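Local coordinates for universal stress protein (Burkholderia pseudomallei, PDB 4WNY), which belongs to the universal stress protein A family and probably helps the bacterium withstand stress, though its precise biochemical role is not established, at residues S114-G119 with A142-L147. Numbering follows the deposited sequence.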
# COMPACT_ATOMS: atom_id res chain seq x y z
N SER A 114 11.94 1.67 -0.73
CA SER A 114 11.43 0.41 -0.21
C SER A 114 9.90 0.41 -0.25
O SER A 114 9.26 -0.54 0.20
CB SER A 114 11.93 0.16 1.21
OG SER A 114 11.70 1.29 2.03
N LEU A 115 9.33 1.48 -0.78
CA LEU A 115 7.89 1.63 -0.88
C LEU A 115 7.50 2.59 -2.00
O LEU A 115 8.11 3.65 -2.16
CB LEU A 115 7.30 2.11 0.44
CG LEU A 115 5.80 2.41 0.45
CD1 LEU A 115 5.00 1.14 0.18
CD2 LEU A 115 5.38 3.05 1.76
N ILE A 116 6.48 2.23 -2.76
CA ILE A 116 5.94 3.10 -3.80
C ILE A 116 4.50 3.48 -3.50
O ILE A 116 3.64 2.61 -3.31
CB ILE A 116 6.00 2.44 -5.19
CG1 ILE A 116 7.45 2.21 -5.61
CG2 ILE A 116 5.28 3.29 -6.22
CD1 ILE A 116 7.59 1.55 -6.96
N VAL A 117 4.23 4.77 -3.44
CA VAL A 117 2.90 5.27 -3.14
C VAL A 117 2.22 5.81 -4.40
O VAL A 117 2.81 6.60 -5.13
CB VAL A 117 2.95 6.37 -2.06
CG1 VAL A 117 1.59 7.02 -1.88
CG2 VAL A 117 3.46 5.80 -0.74
N MET A 118 0.99 5.37 -4.65
CA MET A 118 0.26 5.78 -5.84
C MET A 118 -1.17 6.20 -5.54
O MET A 118 -1.81 5.65 -4.64
CB MET A 118 0.24 4.65 -6.87
CG MET A 118 1.20 4.83 -8.02
SD MET A 118 0.99 3.51 -9.22
CE MET A 118 0.90 2.11 -8.11
N GLY A 119 -1.67 7.16 -6.30
CA GLY A 119 -3.06 7.55 -6.22
C GLY A 119 -3.88 6.75 -7.21
O GLY A 119 -3.45 6.55 -8.35
N ALA A 142 4.60 -7.05 -8.73
CA ALA A 142 4.99 -7.41 -7.37
C ALA A 142 6.51 -7.45 -7.23
O ALA A 142 7.07 -8.43 -6.74
CB ALA A 142 4.37 -8.74 -6.97
N ARG A 143 7.17 -6.38 -7.66
CA ARG A 143 8.62 -6.28 -7.56
C ARG A 143 9.01 -5.46 -6.34
O ARG A 143 10.17 -5.46 -5.93
CB ARG A 143 9.20 -5.64 -8.83
N CYS A 144 8.03 -4.78 -5.76
CA CYS A 144 8.26 -3.89 -4.63
C CYS A 144 6.93 -3.51 -3.97
O CYS A 144 5.90 -3.45 -4.64
CB CYS A 144 9.01 -2.63 -5.10
SG CYS A 144 8.39 -1.07 -4.44
N PRO A 145 6.95 -3.28 -2.64
CA PRO A 145 5.76 -2.88 -1.89
C PRO A 145 5.06 -1.65 -2.48
O PRO A 145 5.72 -0.66 -2.76
CB PRO A 145 6.31 -2.57 -0.50
CG PRO A 145 7.51 -3.42 -0.38
CD PRO A 145 8.12 -3.46 -1.76
N VAL A 146 3.74 -1.73 -2.65
CA VAL A 146 2.97 -0.64 -3.24
C VAL A 146 1.80 -0.23 -2.36
O VAL A 146 1.04 -1.09 -1.88
CB VAL A 146 2.44 -1.02 -4.64
CG1 VAL A 146 1.66 0.13 -5.25
CG2 VAL A 146 3.58 -1.44 -5.57
N LEU A 147 1.64 1.07 -2.15
CA LEU A 147 0.54 1.60 -1.35
C LEU A 147 -0.45 2.37 -2.21
O LEU A 147 -0.11 3.40 -2.79
CB LEU A 147 1.09 2.50 -0.24
CG LEU A 147 0.06 3.18 0.67
CD1 LEU A 147 -0.87 2.15 1.31
CD2 LEU A 147 0.74 4.02 1.74
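Cys-144 turns its sulfur onto the side chain of Ile-116, with SG 3.6 Å from CG1 and nearly as close to CD1, just before the chain joins the parallel sheet. Ile-116 meets it with CG1, which stands beside the backbone N and anti to the carbonyl carbon (chi1 -65°). At Pro-145 the ring carbons CB, CG and CD gather round the carbonyl oxygen of Ser-114, CG coming to 3.4 Å. Lacking an N-H, this residue joins the pairing through its oxygen, which accepts a hydrogen bond from Ile-116 N (3.0 Å), the donor lying 18° off the carbonyl plane. Beside that same oxygen sits CD1 of Leu-115, a methyl that also reaches CB of Pro-145.

Val-146 bridges Ile-116 in parallel register, its CA-H making a bent CA-H...O contact with Ile-116 O. Its CG1 packs against the terminal CE of Met-118 at 3.6 Å; the bend at chi3 (-45°) turns CE toward it. Leu-147 then gives a worked example of parallel pairing, bonding Ile-116 and Met-118, the residues flanking its bridge partner Val-117: its N gives a 2.8 Å bond to Ile-116 O, and its O receives Met-118 N at 2.9 Å, both nearly straight. On the sheet face opposite Val-146, its side chain runs alongside Val-117, CD2 to CG2 4.1 Å.

In the Rossmann-like universal stress protein fold, a five-stranded parallel sheet of order 3-2-1-4-5, strand 115-120 lies between strands 8-13 and 146-150, with helix 134-141 making the beta-alpha-beta crossover to the latter. Ile-116 and Met-118 pack on Leu-138 of that helix, and Ile-116 also on Ala-108 of helix 100-111. Strand 146-150 is outermost in the chain, but Val-146 and Leu-147 pair antiparallel with a strand of the second subunit, extending the sheet across the dimer.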